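PDB 1YHF: cupin type-2 domain-containing protein from Streptococcus pyogenes, which is of unknown function but has the fold of the cupin superfamily, built as a small beta-barrel from two antiparallel sheets. Local coordinates for residues 42-53 with 98-109. Numbering follows the deposited sequence.
Sequences ITVFSLDKGQEI and LYAVEAFQMLLV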
ATOM      1  N   ILE A  42      -2.686   7.626   2.119  1.00 25.42           N
ATOM      2  CA  ILE A  42      -1.800   7.232   1.023  1.00 25.05           C
ATOM      3  C   ILE A  42      -0.452   6.831   1.607  1.00 24.77           C
ATOM      4  O   ILE A  42       0.182   7.614   2.320  1.00 24.35           O
ATOM      5  CB  ILE A  42      -1.600   8.349  -0.052  1.00 25.05           C
ATOM      6  CG1 ILE A  42      -2.945   8.748  -0.690  1.00 25.51           C
ATOM      7  CG2 ILE A  42      -0.620   7.869  -1.116  1.00 25.14           C
ATOM      8  CD1 ILE A  42      -2.857   9.895  -1.716  1.00 24.53           C
ATOM      9  N   THR A  43      -0.014   5.621   1.286  1.00 24.48           N
ATOM     10  CA  THR A  43       1.178   5.059   1.893  1.00 24.95           C
ATOM     11  C   THR A  43       1.961   4.256   0.856  1.00 25.04           C
ATOM     12  O   THR A  43       1.372   3.511   0.081  1.00 26.00           O
ATOM     13  CB  THR A  43       0.841   4.136   3.098  1.00 24.81           C
ATOM     14  OG1 THR A  43      -0.112   4.760   3.965  1.00 27.08           O
ATOM     15  CG2 THR A  43       2.112   3.851   3.893  1.00 24.43           C
ATOM     16  N   VAL A  44       3.284   4.418   0.843  1.00 25.43           N
ATOM     17  CA  VAL A  44       4.149   3.500   0.093  1.00 24.54           C
ATOM     18  C   VAL A  44       4.711   2.474   1.089  1.00 24.13           C
ATOM     19  O   VAL A  44       5.172   2.840   2.151  1.00 23.18           O
ATOM     20  CB  VAL A  44       5.297   4.246  -0.599  1.00 24.03           C
ATOM     21  CG1 VAL A  44       6.051   3.268  -1.565  1.00 25.68           C
ATOM     22  CG2 VAL A  44       4.738   5.415  -1.391  1.00 24.67           C
ATOM     23  N   PHE A  45       4.634   1.198   0.744  1.00 24.08           N
ATOM     24  CA  PHE A  45       5.067   0.113   1.626  1.00 25.29           C
ATOM     25  C   PHE A  45       6.162  -0.708   0.966  1.00 25.27           C
ATOM     26  O   PHE A  45       6.221  -0.802  -0.256  1.00 25.45           O
ATOM     27  CB  PHE A  45       3.916  -0.863   1.861  1.00 26.14           C
ATOM     28  CG  PHE A  45       2.944  -0.444   2.920  1.00 27.54           C
ATOM     29  CD1 PHE A  45       3.223  -0.682   4.270  1.00 30.10           C
ATOM     30  CD2 PHE A  45       1.728   0.137   2.578  1.00 29.00           C
ATOM     31  CE1 PHE A  45       2.302  -0.333   5.271  1.00 29.88           C
ATOM     32  CE2 PHE A  45       0.809   0.510   3.565  1.00 29.24           C
ATOM     33  CZ  PHE A  45       1.095   0.261   4.923  1.00 29.27           C
ATOM     34  N   SER A  46       7.006  -1.334   1.774  1.00 25.13           N
ATOM     35  CA  SER A  46       7.757  -2.486   1.306  1.00 25.15           C
ATOM     36  C   SER A  46       7.591  -3.590   2.345  1.00 25.51           C
ATOM     37  O   SER A  46       7.643  -3.323   3.526  1.00 24.56           O
ATOM     38  CB  SER A  46       9.236  -2.136   1.139  1.00 25.09           C
ATOM     39  OG  SER A  46       9.885  -2.056   2.392  1.00 25.57           O
ATOM     40  N   LEU A  47       7.414  -4.826   1.897  1.00 26.13           N
ATOM     41  CA  LEU A  47       7.434  -5.976   2.799  1.00 26.01           C
ATOM     42  C   LEU A  47       8.463  -6.946   2.275  1.00 27.08           C
ATOM     43  O   LEU A  47       8.458  -7.243   1.083  1.00 27.89           O
ATOM     44  CB  LEU A  47       6.080  -6.669   2.822  1.00 25.46           C
ATOM     45  CG  LEU A  47       4.885  -6.057   3.568  1.00 24.24           C
ATOM     46  CD1 LEU A  47       4.361  -4.743   2.952  1.00 21.62           C
ATOM     47  CD2 LEU A  47       3.754  -7.076   3.648  1.00 25.89           C
ATOM     48  N   ASP A  48       9.332  -7.459   3.142  1.00 26.88           N
ATOM     49  CA  ASP A  48      10.203  -8.564   2.746  1.00 27.92           C
ATOM     50  C   ASP A  48       9.373  -9.819   2.560  1.00 28.02           C
ATOM     51  O   ASP A  48       8.258  -9.931   3.090  1.00 27.07           O
ATOM     52  CB  ASP A  48      11.294  -8.825   3.794  1.00 28.49           C
ATOM     53  CG  ASP A  48      12.473  -9.660   3.240  1.00 30.54           C
ATOM     54  OD1 ASP A  48      12.621  -9.759   1.998  1.00 29.06           O
ATOM     55  OD2 ASP A  48      13.235 -10.233   4.060  1.00 29.64           O
ATOM     56  N   LYS A  49       9.929 -10.760   1.805  1.00 28.40           N
ATOM     57  CA  LYS A  49       9.331 -12.068   1.586  1.00 29.30           C
ATOM     58  C   LYS A  49       8.886 -12.695   2.907  1.00 28.99           C
ATOM     59  O   LYS A  49       9.647 -12.698   3.884  1.00 28.67           O
ATOM     60  CB  LYS A  49      10.331 -12.973   0.852  1.00 29.29           C
ATOM     61  CG  LYS A  49       9.888 -14.421   0.702  1.00 33.89           C
ATOM     62  CD  LYS A  49      10.642 -15.146  -0.415  1.00 38.02           C
ATOM     63  CE  LYS A  49      12.074 -15.443  -0.001  1.00 42.13           C
ATOM     64  NZ  LYS A  49      12.895 -15.898  -1.170  1.00 46.50           N
ATOM     65  N   GLY A  50       7.650 -13.197   2.941  1.00 28.37           N
ATOM     66  CA  GLY A  50       7.117 -13.827   4.147  1.00 28.79           C
ATOM     67  C   GLY A  50       6.439 -12.913   5.154  1.00 28.91           C
ATOM     68  O   GLY A  50       5.827 -13.388   6.116  1.00 28.70           O
ATOM     69  N   GLN A  51       6.512 -11.604   4.941  1.00 29.25           N
ATOM     70  CA  GLN A  51       5.848 -10.678   5.841  1.00 29.83           C
ATOM     71  C   GLN A  51       4.352 -10.628   5.513  1.00 31.08           C
ATOM     72  O   GLN A  51       3.942 -11.026   4.424  1.00 31.07           O
ATOM     73  CB  GLN A  51       6.508  -9.285   5.796  1.00 29.41           C
ATOM     74  CG  GLN A  51       7.999  -9.294   6.186  1.00 28.19           C
ATOM     75  CD  GLN A  51       8.277 -10.113   7.435  1.00 28.78           C
ATOM     76  OE1 GLN A  51       9.098 -11.048   7.423  1.00 32.20           O
ATOM     77  NE2 GLN A  51       7.582  -9.790   8.513  1.00 25.65           N
ATOM     78  N   GLU A  52       3.537 -10.185   6.460  1.00 32.61           N
ATOM     79  CA  GLU A  52       2.109 -10.085   6.200  1.00 35.05           C
ATOM     80  C   GLU A  52       1.413  -8.942   6.924  1.00 34.98           C
ATOM     81  O   GLU A  52       1.818  -8.505   8.028  1.00 35.01           O
ATOM     82  CB  GLU A  52       1.388 -11.421   6.471  1.00 35.28           C
ATOM     83  CG  GLU A  52       1.136 -11.740   7.920  1.00 37.43           C
ATOM     84  CD  GLU A  52       0.112 -12.860   8.104  1.00 39.51           C
ATOM     85  OE1 GLU A  52      -0.683 -12.781   9.069  1.00 45.30           O
ATOM     86  OE2 GLU A  52       0.096 -13.820   7.290  1.00 45.02           O
ATOM     87  N   ILE A  53       0.360  -8.459   6.270  1.00 34.71           N
ATOM     88  CA  ILE A  53      -0.572  -7.538   6.877  1.00 34.45           C
ATOM     89  C   ILE A  53      -1.797  -8.377   7.210  1.00 34.62           C
ATOM     90  O   ILE A  53      -2.421  -8.962   6.317  1.00 34.14           O
ATOM     91  CB  ILE A  53      -0.904  -6.377   5.924  1.00 34.50           C
ATOM     92  CG1 ILE A  53       0.376  -5.587   5.623  1.00 33.93           C
ATOM     93  CG2 ILE A  53      -1.999  -5.491   6.519  1.00 34.45           C
ATOM     94  CD1 ILE A  53       0.250  -4.587   4.515  1.00 35.48           C
ATOM     95  N   LEU A  98      -2.854  -9.260   3.238  1.00 29.04           N
ATOM     96  CA  LEU A  98      -1.792  -9.261   2.234  1.00 29.10           C
ATOM     97  C   LEU A  98      -0.605 -10.095   2.732  1.00 29.64           C
ATOM     98  O   LEU A  98      -0.169  -9.928   3.874  1.00 29.81           O
ATOM     99  CB  LEU A  98      -1.334  -7.820   1.897  1.00 29.26           C
ATOM    100  CG  LEU A  98      -2.376  -6.777   1.396  1.00 29.70           C
ATOM    101  CD1 LEU A  98      -3.134  -6.066   2.540  1.00 30.56           C
ATOM    102  CD2 LEU A  98      -1.756  -5.738   0.482  1.00 28.63           C
ATOM    103  N   TYR A  99      -0.110 -11.004   1.886  1.00 29.08           N
ATOM    104  CA  TYR A  99       1.047 -11.815   2.212  1.00 29.07           C
ATOM    105  C   TYR A  99       2.122 -11.634   1.148  1.00 28.40           C
ATOM    106  O   TYR A  99       1.839 -11.690  -0.060  1.00 28.26           O
ATOM    107  CB  TYR A  99       0.658 -13.290   2.356  1.00 29.74           C
ATOM    108  CG  TYR A  99       1.826 -14.223   2.548  1.00 31.47           C
ATOM    109  CD1 TYR A  99       2.516 -14.265   3.759  1.00 31.45           C
ATOM    110  CD2 TYR A  99       2.240 -15.068   1.519  1.00 32.44           C
ATOM    111  CE1 TYR A  99       3.583 -15.122   3.951  1.00 32.48           C
ATOM    112  CE2 TYR A  99       3.309 -15.939   1.700  1.00 33.67           C
ATOM    113  CZ  TYR A  99       3.971 -15.964   2.916  1.00 32.29           C
ATOM    114  OH  TYR A  99       5.040 -16.803   3.091  1.00 32.04           O
ATOM    115  N   ALA A 100       3.350 -11.387   1.596  1.00 27.87           N
ATOM    116  CA  ALA A 100       4.468 -11.169   0.681  1.00 27.89           C
ATOM    117  C   ALA A 100       4.987 -12.518   0.174  1.00 27.99           C
ATOM    118  O   ALA A 100       5.847 -13.140   0.795  1.00 27.75           O
ATOM    119  CB  ALA A 100       5.583 -10.364   1.371  1.00 27.35           C
ATOM    120  N   VAL A 101       4.431 -12.984  -0.935  1.00 28.47           N
ATOM    121  CA  VAL A 101       4.933 -14.193  -1.600  1.00 29.29           C
ATOM    122  C   VAL A 101       6.425 -14.064  -1.918  1.00 29.81           C
ATOM    123  O   VAL A 101       7.215 -14.994  -1.685  1.00 29.92           O
ATOM    124  CB  VAL A 101       4.159 -14.497  -2.893  1.00 29.37           C
ATOM    125  CG1 VAL A 101       4.710 -15.784  -3.550  1.00 29.68           C
ATOM    126  CG2 VAL A 101       2.692 -14.656  -2.590  1.00 30.12           C
ATOM    127  N   GLU A 102       6.785 -12.914  -2.477  1.00 30.17           N
ATOM    128  CA  GLU A 102       8.172 -12.483  -2.599  1.00 30.86           C
ATOM    129  C   GLU A 102       8.188 -11.133  -1.915  1.00 30.12           C
ATOM    130  O   GLU A 102       7.121 -10.584  -1.624  1.00 29.96           O
ATOM    131  CB  GLU A 102       8.565 -12.281  -4.057  1.00 31.13           C
ATOM    132  CG  GLU A 102       8.137 -13.367  -5.004  1.00 35.65           C
ATOM    133  CD  GLU A 102       8.450 -13.020  -6.447  1.00 41.10           C
ATOM    134  OE1 GLU A 102       8.784 -11.844  -6.734  1.00 45.27           O
ATOM    135  OE2 GLU A 102       8.341 -13.919  -7.303  1.00 44.23           O
ATOM    136  N   ALA A 103       9.372 -10.591  -1.670  1.00 29.16           N
ATOM    137  CA  ALA A 103       9.478  -9.199  -1.238  1.00 29.34           C
ATOM    138  C   ALA A 103       8.700  -8.361  -2.263  1.00 29.03           C
ATOM    139  O   ALA A 103       8.778  -8.603  -3.473  1.00 29.22           O
ATOM    140  CB  ALA A 103      10.937  -8.759  -1.172  1.00 29.07           C
ATOM    141  N   PHE A 104       7.901  -7.423  -1.781  1.00 28.21           N
ATOM    142  CA  PHE A 104       7.192  -6.556  -2.701  1.00 27.10           C
ATOM    143  C   PHE A 104       7.114  -5.129  -2.168  1.00 26.65           C
ATOM    144  O   PHE A 104       7.328  -4.892  -0.968  1.00 26.14           O
ATOM    145  CB  PHE A 104       5.818  -7.155  -3.067  1.00 26.68           C
ATOM    146  CG  PHE A 104       4.740  -6.982  -2.008  1.00 27.97           C
ATOM    147  CD1 PHE A 104       3.957  -5.827  -1.973  1.00 27.59           C
ATOM    148  CD2 PHE A 104       4.462  -8.001  -1.093  1.00 27.39           C
ATOM    149  CE1 PHE A 104       2.933  -5.666  -1.025  1.00 26.56           C
ATOM    150  CE2 PHE A 104       3.445  -7.852  -0.137  1.00 24.69           C
ATOM    151  CZ  PHE A 104       2.678  -6.668  -0.104  1.00 26.68           C
ATOM    152  N   GLN A 105       6.847  -4.197  -3.085  1.00 26.12           N
ATOM    153  CA  GLN A 105       6.611  -2.779  -2.774  1.00 25.07           C
ATOM    154  C   GLN A 105       5.288  -2.421  -3.415  1.00 25.50           C
ATOM    155  O   GLN A 105       4.973  -2.931  -4.515  1.00 24.98           O
ATOM    156  CB  GLN A 105       7.724  -1.905  -3.354  1.00 23.72           C
ATOM    157  CG  GLN A 105       9.067  -2.096  -2.653  1.00 24.84           C
ATOM    158  CD  GLN A 105      10.216  -1.772  -3.544  1.00 24.63           C
ATOM    159  OE1 GLN A 105      10.279  -2.243  -4.681  1.00 25.44           O
ATOM    160  NE2 GLN A 105      11.122  -0.951  -3.062  1.00 24.02           N
HETATM  161  N   MSE A 106       4.509  -1.577  -2.731  1.00 25.26           N
HETATM  162  CA  MSE A 106       3.192  -1.163  -3.201  1.00 26.54           C
HETATM  163  C   MSE A 106       2.840   0.279  -2.883  1.00 26.08           C
HETATM  164  O   MSE A 106       3.342   0.864  -1.912  1.00 24.70           O
HETATM  165  CB  MSE A 106       2.096  -2.053  -2.600  1.00 27.04           C
HETATM  166  CG  MSE A 106       2.014  -2.025  -1.100  1.00 26.72           C
HETATM  167 SE   MSE A 106       0.259  -2.758  -0.531  0.85 32.21          SE
HETATM  168  CE  MSE A 106       0.665  -2.999   1.297  1.00 29.92           C
ATOM    169  N   LEU A 107       1.982   0.851  -3.721  1.00 25.41           N
ATOM    170  CA  LEU A 107       1.344   2.103  -3.389  1.00 25.97           C
ATOM    171  C   LEU A 107      -0.067   1.720  -2.938  1.00 25.49           C
ATOM    172  O   LEU A 107      -0.765   0.981  -3.624  1.00 24.93           O
ATOM    173  CB  LEU A 107       1.296   3.050  -4.600  1.00 24.95           C
ATOM    174  CG  LEU A 107       0.478   4.330  -4.383  1.00 25.06           C
ATOM    175  CD1 LEU A 107       1.099   5.284  -3.328  1.00 24.14           C
ATOM    176  CD2 LEU A 107       0.315   5.046  -5.714  1.00 29.19           C
ATOM    177  N   LEU A 108      -0.455   2.215  -1.771  1.00 26.67           N
ATOM    178  CA  LEU A 108      -1.752   1.952  -1.187  1.00 26.35           C
ATOM    179  C   LEU A 108      -2.522   3.264  -1.031  1.00 26.81           C
ATOM    180  O   LEU A 108      -2.091   4.169  -0.325  1.00 28.20           O
ATOM    181  CB  LEU A 108      -1.575   1.226   0.164  1.00 26.42           C
ATOM    182  CG  LEU A 108      -2.867   1.011   0.966  1.00 27.81           C
ATOM    183  CD1 LEU A 108      -3.745  -0.034   0.273  1.00 26.58           C
ATOM    184  CD2 LEU A 108      -2.577   0.610   2.434  1.00 28.36           C
ATOM    185  N   VAL A 109      -3.659   3.371  -1.718  1.00 25.94           N
ATOM    186  CA  VAL A 109      -4.469   4.561  -1.667  1.00 25.85           C
ATOM    187  C   VAL A 109      -5.829   4.142  -1.072  1.00 25.46           C
ATOM    188  O   VAL A 109      -6.561   3.344  -1.657  1.00 25.03           O
ATOM    189  CB  VAL A 109      -4.625   5.219  -3.063  1.00 24.84           C
ATOM    190  CG1 VAL A 109      -5.540   6.423  -2.979  1.00 26.73           C
ATOM    191  CG2 VAL A 109      -3.242   5.634  -3.625  1.00 24.93           C
TER
HETATM  192  O   HOH W   1      -2.640   4.301   2.841  1.00 28.10           O
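Thr43, Phe45 and Leu47 pair with Leu108, Met106 and Phe104 through reciprocal N-H...O bonds, two to each pair, in strands whose axes run antiparallel at 163°, and Ile53 and Leu98 repeat the pattern in a second sheet. Inside, the selenomethionine Met106 carries much of the packing. Its CG lies between backbone N and carbonyl carbon (chi1 61°) and the chain beyond is extended, which sends CE past the Phe45 ring, 3.6 Å from Phe45 CD2, and on to meet Ile53 CD1 tip to tip, also at 3.6 Å. The selenium sits obliquely to that ring, 5.5 Å from its centroid, a Met-aromatic contact. Leu108 CD2 crosses the next atom along the same side, 3.6 Å from Phe45 CE2, while Thr43 CG2 covers one face near the rim. Deeper toward the turns, Leu47 lies alongside Phe104, with Leu47 CD2 3.9 Å from Phe104 CE2. This is the cupin beta-barrel: 42-47 and 104-109 are neighbours in one sheet, 52-53 and 98-100 in the other, and both segments change sheets at the same end. The first does so by a type II beta turn, Asp48 to Gln51, with Gly50 at its positive-phi position; the second bends in an inverse gamma turn at Ala100. Gly50 N donates to Ala100 O at 2.8 Å, nearly straight at 172°, joining the two crossings. On the opposite face of the 42-47/104-109 sheet, Ser46 CB packs on Gln105 CG; Ser46 OG bonds to Met23 O, while Gln105 uses OE1 for Ser68 OG and NE2 for Val22 O. At the far end a water links Thr43 OG1 to Leu108 O.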